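PDB 3QFE: putative dihydrodipicolinate synthase family protein from Coccidioides immitis, which is of unknown function but belongs to the dihydrodipicolinate synthase family, whose members are built on a TIM barrel. Local coordinates for residues S103-P114 / V134-Y145; A42-L52 / V77-G86. One frame throughout, in Å; residues are numbered along the deposited sequence.

The two interactions come in series along the chain: residues 42-52 with 77-86 form interaction 2 first, then 103-114 with 134-145 form interaction 1. Each joins two successive strands of one parallel sheet, 48-51 to 83-86 and 109-112 to 142-146, and helix 92-105 links the end of one interaction to the start of the other. Their centres lie about 15 Å apart, yet they meet directly, because strands 83-86 and 109-112 are neighbours: L111 N lies 2.7 Å from A85 O and N108 OD1 2.8 Å from I83 N, both probable hydrogen bonds. Four consecutive strands of the barrel wall are thereby joined without a break.

Interaction 1: residues S103-P114 / V134-Y145; sequences SVAGANYVLVLP and VSCQSPLPVVIY
A chi1 of -167° carries the ring of Y145 anti to its backbone N and between L111 and L113, which grip it from opposite faces. L111 CD2 stands 4.1 Å from the Y145 ring centroid and L113 CD2 also 4.1 Å from it, both near enough to the ring normal to count as CH-pi contacts. L111 CG lies 3.5 Å from Y145 CD1. Y145 OH is hydrogen-bonded to T54 OG1.

At the other end, L140 has CG anti to its carbonyl carbon (chi1 -74°), which turns the branched end toward the end of helix 92-105 and the loop after it. L140 CD1 touches V110 CG1 at 3.8 Å and packs on A107 and S103 as well, while L140 CD2 sits 3.4 Å from A107 O and also meets N108 O. Two donors hold L140 O: S138 OG, at 2.7 Å in the carbonyl plane on a lone pair, and N170 ND2.

Between these clusters four backbone bonds fix a parallel register, V110 with V142, L111 with V143 and V112 with I144. The first runs from V110 N to P141 O. V143 N to V110 O and V112 N to V143 O are each 2.8 Å. The last, Y145 N to V112 O, differs in approach, its donor lying 55° out of the carbonyl plane.

V110 and V112 meet V142 on one side of the sheet, and L111 meets V143 on the other. On the first side, V112 and I144 pack against F131 of helix 124-137, the crossover between the two strands, and V134 and S138 touch I99 of helix 92-105. The L111 and V143 side is thus probably turned to the barrel interior. Strand 83-86 flanks 109-112, and strand 171-176 flanks 142-146.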
loop_
_atom_site.group_PDB
_atom_site.type_symbol
_atom_site.label_atom_id
_atom_site.label_comp_id
_atom_site.label_asym_id
_atom_site.label_seq_id
_atom_site.Cartn_x
_atom_site.Cartn_y
_atom_site.Cartn_z
ATOM N N SER A 103 13.920 2.766 9.508
ATOM C CA SER A 103 14.845 3.824 9.198
ATOM C C SER A 103 16.197 3.238 8.815
ATOM O O SER A 103 16.727 3.553 7.746
ATOM C CB SER A 103 14.974 4.755 10.393
ATOM O OG SER A 103 15.845 5.818 10.083
ATOM N N VAL A 104 16.733 2.367 9.666
ATOM C CA VAL A 104 18.009 1.700 9.377
ATOM C C VAL A 104 17.949 0.881 8.050
ATOM O O VAL A 104 18.893 0.868 7.285
ATOM C CB VAL A 104 18.507 0.818 10.589
ATOM C CG1 VAL A 104 19.784 0.027 10.232
ATOM C CG2 VAL A 104 18.774 1.696 11.841
ATOM N N ALA A 105 16.820 0.262 7.762
ATOM C CA ALA A 105 16.727 -0.605 6.595
ATOM C C ALA A 105 16.525 0.173 5.286
ATOM O O ALA A 105 16.600 -0.400 4.222
ATOM C CB ALA A 105 15.647 -1.646 6.800
ATOM N N GLY A 106 16.280 1.479 5.377
ATOM C CA GLY A 106 16.205 2.339 4.209
ATOM C C GLY A 106 14.855 2.911 3.792
ATOM O O GLY A 106 14.757 3.468 2.705
ATOM N N ALA A 107 13.807 2.791 4.609
ATOM C CA ALA A 107 12.499 3.398 4.278
ATOM C C ALA A 107 12.550 4.944 4.236
ATOM O O ALA A 107 13.445 5.541 4.849
ATOM C CB ALA A 107 11.437 2.922 5.242
ATOM N N ASN A 108 11.638 5.591 3.487
ATOM C CA ASN A 108 11.572 7.072 3.450
ATOM C C ASN A 108 10.481 7.602 4.379
ATOM O O ASN A 108 10.588 8.720 4.924
ATOM C CB ASN A 108 11.295 7.615 2.039
ATOM C CG ASN A 108 12.245 7.069 0.992
ATOM O OD1 ASN A 108 11.868 6.228 0.171
ATOM N ND2 ASN A 108 13.470 7.536 1.009
ATOM N N TYR A 109 9.430 6.796 4.542
ATOM C CA TYR A 109 8.283 7.165 5.342
ATOM C C TYR A 109 7.797 5.962 6.141
ATOM O O TYR A 109 7.996 4.795 5.739
ATOM C CB TYR A 109 7.137 7.628 4.437
ATOM C CG TYR A 109 7.523 8.507 3.259
ATOM C CD1 TYR A 109 7.862 9.850 3.430
ATOM C CD2 TYR A 109 7.508 8.006 1.986
ATOM C CE1 TYR A 109 8.188 10.650 2.353
ATOM C CE2 TYR A 109 7.833 8.799 0.891
ATOM C CZ TYR A 109 8.164 10.110 1.076
ATOM O OH TYR A 109 8.486 10.859 -0.034
ATOM N N VAL A 110 7.105 6.232 7.241
ATOM C CA VAL A 110 6.475 5.155 7.975
ATOM C C VAL A 110 4.986 5.371 8.020
ATOM O O VAL A 110 4.515 6.497 8.171
ATOM C CB VAL A 110 7.059 4.939 9.402
ATOM C CG1 VAL A 110 8.473 4.521 9.290
ATOM C CG2 VAL A 110 6.959 6.196 10.255
ATOM N N LEU A 111 4.259 4.268 7.877
ATOM C CA LEU A 111 2.815 4.271 7.848
ATOM C C LEU A 111 2.265 3.668 9.147
ATOM O O LEU A 111 2.502 2.499 9.448
ATOM C CB LEU A 111 2.384 3.490 6.620
ATOM C CG LEU A 111 0.920 3.292 6.278
ATOM C CD1 LEU A 111 0.218 4.586 5.906
ATOM C CD2 LEU A 111 0.890 2.284 5.110
ATOM N N VAL A 112 1.563 4.478 9.929
ATOM C CA VAL A 112 1.279 4.162 11.330
ATOM C C VAL A 112 -0.219 3.997 11.637
ATOM O O VAL A 112 -0.973 4.960 11.588
ATOM C CB VAL A 112 1.892 5.265 12.291
ATOM C CG1 VAL A 112 1.701 4.914 13.789
ATOM C CG2 VAL A 112 3.373 5.503 12.006
ATOM N N LEU A 113 -0.632 2.772 11.972
ATOM C CA LEU A 113 -1.971 2.499 12.533
ATOM C C LEU A 113 -2.151 3.147 13.887
ATOM O O LEU A 113 -1.187 3.277 14.633
ATOM C CB LEU A 113 -2.211 0.985 12.701
ATOM C CG LEU A 113 -2.406 0.211 11.390
ATOM C CD1 LEU A 113 -1.944 -1.247 11.519
ATOM C CD2 LEU A 113 -3.859 0.311 10.882
ATOM N N PRO A 114 -3.391 3.566 14.206
ATOM C CA PRO A 114 -3.630 4.025 15.561
ATOM C C PRO A 114 -3.537 2.828 16.513
ATOM O O PRO A 114 -3.631 1.669 16.082
ATOM C CB PRO A 114 -5.056 4.609 15.501
ATOM C CG PRO A 114 -5.714 3.932 14.353
ATOM C CD PRO A 114 -4.627 3.529 13.391
ATOM N N VAL A 134 4.593 9.612 18.774
ATOM C CA VAL A 134 5.225 8.941 17.673
ATOM C C VAL A 134 5.881 9.894 16.673
ATOM O O VAL A 134 7.042 9.672 16.315
ATOM C CB VAL A 134 4.289 7.903 16.997
ATOM C CG1 VAL A 134 4.827 7.512 15.634
ATOM C CG2 VAL A 134 4.152 6.667 17.877
ATOM N N SER A 135 5.167 10.948 16.242
ATOM C CA SER A 135 5.712 11.919 15.257
ATOM C C SER A 135 6.964 12.560 15.787
ATOM O O SER A 135 7.955 12.696 15.093
ATOM C CB SER A 135 4.748 13.066 14.968
ATOM O OG SER A 135 3.444 12.602 14.739
ATOM N N CYS A 136 6.873 12.979 17.032
ATOM C CA CYS A 136 7.947 13.641 17.721
ATOM C C CYS A 136 9.205 12.763 17.874
ATOM O O CYS A 136 10.317 13.270 17.738
ATOM C CB CYS A 136 7.403 14.144 19.066
ATOM S SG CYS A 136 8.607 14.547 20.293
ATOM N N GLN A 137 9.044 11.459 18.130
ATOM C CA GLN A 137 10.206 10.573 18.330
ATOM C C GLN A 137 10.736 9.940 17.045
ATOM O O GLN A 137 11.886 9.472 17.012
ATOM C CB GLN A 137 9.900 9.481 19.355
ATOM C CG GLN A 137 9.691 9.985 20.786
ATOM C CD GLN A 137 9.813 8.869 21.792
ATOM O OE1 GLN A 137 10.851 8.215 21.892
ATOM N NE2 GLN A 137 8.756 8.636 22.541
ATOM N N SER A 138 9.908 9.944 15.994
ATOM C CA SER A 138 10.200 9.208 14.779
ATOM C C SER A 138 11.257 9.902 13.928
ATOM O O SER A 138 11.161 11.097 13.653
ATOM C CB SER A 138 8.938 8.955 13.942
ATOM O OG SER A 138 9.288 8.412 12.668
ATOM N N PRO A 139 12.279 9.139 13.511
ATOM C CA PRO A 139 13.294 9.683 12.619
ATOM C C PRO A 139 12.828 9.794 11.175
ATOM O O PRO A 139 13.536 10.372 10.356
ATOM C CB PRO A 139 14.451 8.685 12.730
ATOM C CG PRO A 139 13.876 7.454 13.325
ATOM C CD PRO A 139 12.669 7.847 14.114
ATOM N N LEU A 140 11.661 9.249 10.861
ATOM C CA LEU A 140 11.117 9.309 9.509
ATOM C C LEU A 140 9.761 10.045 9.512
ATOM O O LEU A 140 9.038 10.015 10.512
ATOM C CB LEU A 140 10.958 7.889 8.918
ATOM C CG LEU A 140 12.206 7.095 8.467
ATOM C CD1 LEU A 140 11.836 5.692 8.021
ATOM C CD2 LEU A 140 13.036 7.784 7.375
ATOM N N PRO A 141 9.415 10.704 8.399
ATOM C CA PRO A 141 8.079 11.333 8.304
ATOM C C PRO A 141 6.933 10.304 8.435
ATOM O O PRO A 141 7.053 9.178 7.956
ATOM C CB PRO A 141 8.084 11.972 6.909
ATOM C CG PRO A 141 9.523 12.115 6.523
ATOM C CD PRO A 141 10.283 11.036 7.250
ATOM N N VAL A 142 5.829 10.718 9.043
ATOM C CA VAL A 142 4.762 9.805 9.446
ATOM C C VAL A 142 3.478 9.965 8.614
ATOM O O VAL A 142 2.986 11.060 8.433
ATOM C CB VAL A 142 4.447 9.991 10.966
ATOM C CG1 VAL A 142 3.129 9.329 11.370
ATOM C CG2 VAL A 142 5.621 9.492 11.818
ATOM N N VAL A 143 2.959 8.849 8.108
ATOM C CA VAL A 143 1.650 8.831 7.452
ATOM C C VAL A 143 0.671 8.058 8.355
ATOM O O VAL A 143 0.911 6.893 8.707
ATOM C CB VAL A 143 1.708 8.218 6.015
ATOM C CG1 VAL A 143 0.329 8.259 5.351
ATOM C CG2 VAL A 143 2.706 8.972 5.142
ATOM N N ILE A 144 -0.416 8.723 8.730
ATOM C CA ILE A 144 -1.463 8.122 9.547
ATOM C C ILE A 144 -2.093 7.038 8.704
ATOM O O ILE A 144 -2.384 7.260 7.516
ATOM C CB ILE A 144 -2.522 9.165 9.958
ATOM C CG1 ILE A 144 -1.897 10.237 10.851
ATOM C CG2 ILE A 144 -3.707 8.507 10.668
ATOM C CD1 ILE A 144 -2.717 11.534 10.943
ATOM N N TYR A 145 -2.234 5.856 9.291
ATOM C CA TYR A 145 -2.848 4.718 8.617
ATOM C C TYR A 145 -4.182 4.510 9.288
ATOM O O TYR A 145 -4.258 3.998 10.401
ATOM C CB TYR A 145 -1.975 3.483 8.782
ATOM C CG TYR A 145 -2.284 2.271 7.904
ATOM C CD1 TYR A 145 -1.402 1.189 7.891
ATOM C CD2 TYR A 145 -3.442 2.197 7.102
ATOM C CE1 TYR A 145 -1.645 0.053 7.116
ATOM C CE2 TYR A 145 -3.710 1.060 6.318
ATOM C CZ TYR A 145 -2.796 -0.011 6.325
ATOM O OH TYR A 145 -3.000 -1.154 5.564
#

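Interaction 2: residues A42-L52 / V77-G86; sequences ARSGLTGLVIL and VGPDFPIMAG
M84 N donates to L49 O at 2.8 Å, nearly straight with 176° at the hydrogen, and the same oxygen is also approached by the CA-H of I83. M84 O is used in the same double way, by I51 N and by the CA-H of V50. With L49 N to P82 O before them and G86 N to I51 O after, these bonds set a parallel register that pairs L49 with I83, V50 with M84 and I51 with A85.

Just before strand 83-86, F81 packs its ring against A42 and residues 46-49. Its CG is anti to the backbone N (chi1 -163°), bringing the ring against segment 42-52. A42 CB lies over the centre of one face, 3.7 Å from the F81 ring centroid; T47 O stands above the opposite face, displaced toward the rim. L46 O meets the ring edge near its plane, 3.3 Å from F81 CE1, and G48 CA approaches F81 CE2 obliquely. The ring is therefore confined on both faces and, by L46 O, at its edge, largely by backbone. V77 CG1 extends the apolar patch, touching A42 CB at 3.6 Å and L49 CD1 at 3.7 Å.

On one side of the sheet V50 and M84 run side by side, CG2 of V50 being 4.0 Å from CB of M84. The other side carries I51 CG1 against I83 CG2 at 3.8 Å and is covered by two helices: from helix 63-77, A73 touches I51 and R74 touches I83; from helix 31-42, Y38 touches I51 and L41 touches L49. Helix 63-77 makes the beta-alpha-beta crossover between the paired strands, with strands 13-17 and 109-112 bordering them.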
loop_
_atom_site.group_PDB
_atom_site.type_symbol
_atom_site.label_atom_id
_atom_site.label_comp_id
_atom_site.label_asym_id
_atom_site.label_seq_id
_atom_site.Cartn_x
_atom_site.Cartn_y
_atom_site.Cartn_z
ATOM N N ALA A 42 8.317 -1.762 -9.243
ATOM C CA ALA A 42 8.823 -0.387 -9.282
ATOM C C ALA A 42 9.122 0.080 -10.692
ATOM O O ALA A 42 9.151 1.286 -10.948
ATOM C CB ALA A 42 10.041 -0.207 -8.389
ATOM N N ARG A 43 9.319 -0.874 -11.594
ATOM C CA ARG A 43 9.595 -0.584 -12.997
ATOM C C ARG A 43 8.314 -0.557 -13.886
ATOM O O ARG A 43 8.383 -0.490 -15.137
ATOM C CB ARG A 43 10.654 -1.588 -13.505
ATOM C CG ARG A 43 12.042 -1.351 -12.854
ATOM C CD ARG A 43 12.851 -0.260 -13.598
ATOM N NE ARG A 43 12.777 -0.515 -15.035
ATOM C CZ ARG A 43 13.460 -1.477 -15.654
ATOM N NH1 ARG A 43 14.335 -2.243 -14.984
ATOM N NH2 ARG A 43 13.259 -1.678 -16.948
ATOM N N SER A 44 7.149 -0.583 -13.238
ATOM C CA SER A 44 5.894 -0.612 -13.986
ATOM C C SER A 44 5.076 0.667 -13.867
ATOM O O SER A 44 3.856 0.630 -13.974
ATOM C CB SER A 44 5.036 -1.797 -13.571
ATOM O OG SER A 44 5.743 -2.997 -13.668
ATOM N N GLY A 45 5.724 1.792 -13.622
ATOM C CA GLY A 45 5.020 3.064 -13.637
ATOM C C GLY A 45 4.497 3.502 -12.275
ATOM O O GLY A 45 3.799 4.491 -12.173
ATOM N N LEU A 46 4.831 2.789 -11.214
ATOM C CA LEU A 46 4.323 3.173 -9.898
ATOM C C LEU A 46 5.069 4.373 -9.344
ATOM O O LEU A 46 6.237 4.597 -9.657
ATOM C CB LEU A 46 4.413 2.005 -8.904
ATOM C CG LEU A 46 3.653 0.723 -9.258
ATOM C CD1 LEU A 46 3.957 -0.330 -8.221
ATOM C CD2 LEU A 46 2.163 0.960 -9.375
ATOM N N THR A 47 4.396 5.137 -8.505
ATOM C CA THR A 47 5.047 6.244 -7.821
ATOM C C THR A 47 5.918 5.739 -6.652
ATOM O O THR A 47 7.015 6.219 -6.445
ATOM C CB THR A 47 4.018 7.287 -7.337
ATOM O OG1 THR A 47 3.302 7.798 -8.469
ATOM C CG2 THR A 47 4.722 8.459 -6.590
ATOM N N GLY A 48 5.443 4.763 -5.905
ATOM C CA GLY A 48 6.198 4.241 -4.779
ATOM C C GLY A 48 5.655 2.911 -4.331
ATOM O O GLY A 48 4.602 2.480 -4.794
ATOM N N LEU A 49 6.385 2.263 -3.419
ATOM C CA LEU A 49 5.942 1.022 -2.791
ATOM C C LEU A 49 5.603 1.218 -1.317
ATOM O O LEU A 49 6.313 1.913 -0.564
ATOM C CB LEU A 49 6.971 -0.101 -2.947
ATOM C CG LEU A 49 7.276 -0.624 -4.372
ATOM C CD1 LEU A 49 8.390 -1.648 -4.363
ATOM C CD2 LEU A 49 6.052 -1.232 -5.032
ATOM N N VAL A 50 4.501 0.589 -0.920
ATOM C CA VAL A 50 4.197 0.431 0.476
ATOM C C VAL A 50 4.618 -0.969 0.883
ATOM O O VAL A 50 4.077 -1.944 0.376
ATOM C CB VAL A 50 2.703 0.703 0.770
ATOM C CG1 VAL A 50 2.355 0.304 2.203
ATOM C CG2 VAL A 50 2.381 2.179 0.494
ATOM N N ILE A 51 5.621 -1.050 1.753
ATOM C CA ILE A 51 6.122 -2.317 2.247
ATOM C C ILE A 51 5.585 -2.532 3.656
ATOM O O ILE A 51 5.655 -1.643 4.498
ATOM C CB ILE A 51 7.685 -2.345 2.253
ATOM C CG1 ILE A 51 8.236 -1.887 0.897
ATOM C CG2 ILE A 51 8.218 -3.732 2.595
ATOM C CD1 ILE A 51 7.730 -2.706 -0.306
ATOM N N LEU A 52 5.058 -3.716 3.905
ATOM C CA LEU A 52 4.510 -4.087 5.197
ATOM C C LEU A 52 3.167 -3.446 5.431
ATOM O O LEU A 52 2.779 -3.212 6.566
ATOM C CB LEU A 52 5.459 -3.792 6.371
ATOM C CG LEU A 52 6.925 -4.224 6.288
ATOM C CD1 LEU A 52 7.667 -3.745 7.545
ATOM C CD2 LEU A 52 7.049 -5.731 6.098
ATOM N N VAL A 77 14.684 -1.467 -5.605
ATOM C CA VAL A 77 14.189 -0.258 -6.286
ATOM C C VAL A 77 15.257 0.853 -6.453
ATOM O O VAL A 77 15.091 1.769 -7.271
ATOM C CB VAL A 77 12.882 0.296 -5.632
ATOM C CG1 VAL A 77 11.888 -0.840 -5.342
ATOM C CG2 VAL A 77 13.172 1.082 -4.324
ATOM N N GLY A 78 16.351 0.760 -5.694
ATOM C CA GLY A 78 17.402 1.769 -5.749
ATOM C C GLY A 78 17.099 2.929 -4.822
ATOM O O GLY A 78 16.007 2.999 -4.262
ATOM N N PRO A 79 18.042 3.879 -4.688
ATOM C CA PRO A 79 17.928 4.934 -3.660
ATOM C C PRO A 79 16.942 6.064 -3.957
ATOM O O PRO A 79 16.611 6.821 -3.043
ATOM C CB PRO A 79 19.354 5.502 -3.583
ATOM C CG PRO A 79 19.871 5.348 -4.971
ATOM C CD PRO A 79 19.273 4.021 -5.486
ATOM N N ASP A 80 16.474 6.173 -5.200
ATOM C CA ASP A 80 15.597 7.269 -5.649
ATOM C C ASP A 80 14.096 6.926 -5.754
ATOM O O ASP A 80 13.307 7.803 -6.137
ATOM C CB ASP A 80 16.071 7.791 -7.022
ATOM C CG ASP A 80 17.522 8.314 -6.990
ATOM O OD1 ASP A 80 18.019 8.663 -5.895
ATOM O OD2 ASP A 80 18.162 8.353 -8.056
ATOM N N PHE A 81 13.714 5.676 -5.448
ATOM C CA PHE A 81 12.328 5.255 -5.499
ATOM C C PHE A 81 11.741 5.170 -4.074
ATOM O O PHE A 81 12.310 4.512 -3.193
ATOM C CB PHE A 81 12.219 3.901 -6.213
ATOM C CG PHE A 81 10.810 3.555 -6.674
ATOM C CD1 PHE A 81 10.381 3.914 -7.951
ATOM C CD2 PHE A 81 9.927 2.885 -5.826
ATOM C CE1 PHE A 81 9.088 3.610 -8.374
ATOM C CE2 PHE A 81 8.656 2.572 -6.226
ATOM C CZ PHE A 81 8.219 2.929 -7.494
ATOM N N PRO A 82 10.603 5.840 -3.844
ATOM C CA PRO A 82 10.013 6.021 -2.514
ATOM C C PRO A 82 9.516 4.717 -1.907
ATOM O O PRO A 82 8.876 3.902 -2.591
ATOM C CB PRO A 82 8.829 6.966 -2.771
ATOM C CG PRO A 82 9.128 7.632 -4.100
ATOM C CD PRO A 82 9.880 6.595 -4.884
ATOM N N ILE A 83 9.841 4.520 -0.639
ATOM C CA ILE A 83 9.333 3.397 0.093
ATOM C C ILE A 83 8.670 3.861 1.384
ATOM O O ILE A 83 9.270 4.588 2.169
ATOM C CB ILE A 83 10.436 2.369 0.405
ATOM C CG1 ILE A 83 10.824 1.593 -0.860
ATOM C CG2 ILE A 83 9.972 1.388 1.490
ATOM C CD1 ILE A 83 12.141 0.833 -0.661
ATOM N N MET A 84 7.427 3.429 1.570
ATOM C CA MET A 84 6.660 3.704 2.754
ATOM C C MET A 84 6.508 2.387 3.497
ATOM O O MET A 84 6.003 1.413 2.953
ATOM C CB MET A 84 5.290 4.283 2.355
ATOM C CG MET A 84 4.397 4.747 3.543
ATOM S SD MET A 84 2.829 5.400 2.922
ATOM C CE MET A 84 3.301 6.746 1.823
ATOM N N ALA A 85 6.950 2.346 4.742
ATOM C CA ALA A 85 6.918 1.107 5.494
ATOM C C ALA A 85 5.814 1.135 6.540
ATOM O O ALA A 85 5.719 2.087 7.325
ATOM C CB ALA A 85 8.268 0.876 6.170
ATOM N N GLY A 86 4.995 0.086 6.569
ATOM C CA GLY A 86 4.014 -0.099 7.641
ATOM C C GLY A 86 4.744 -0.471 8.919
ATOM O O GLY A 86 5.702 -1.265 8.900
#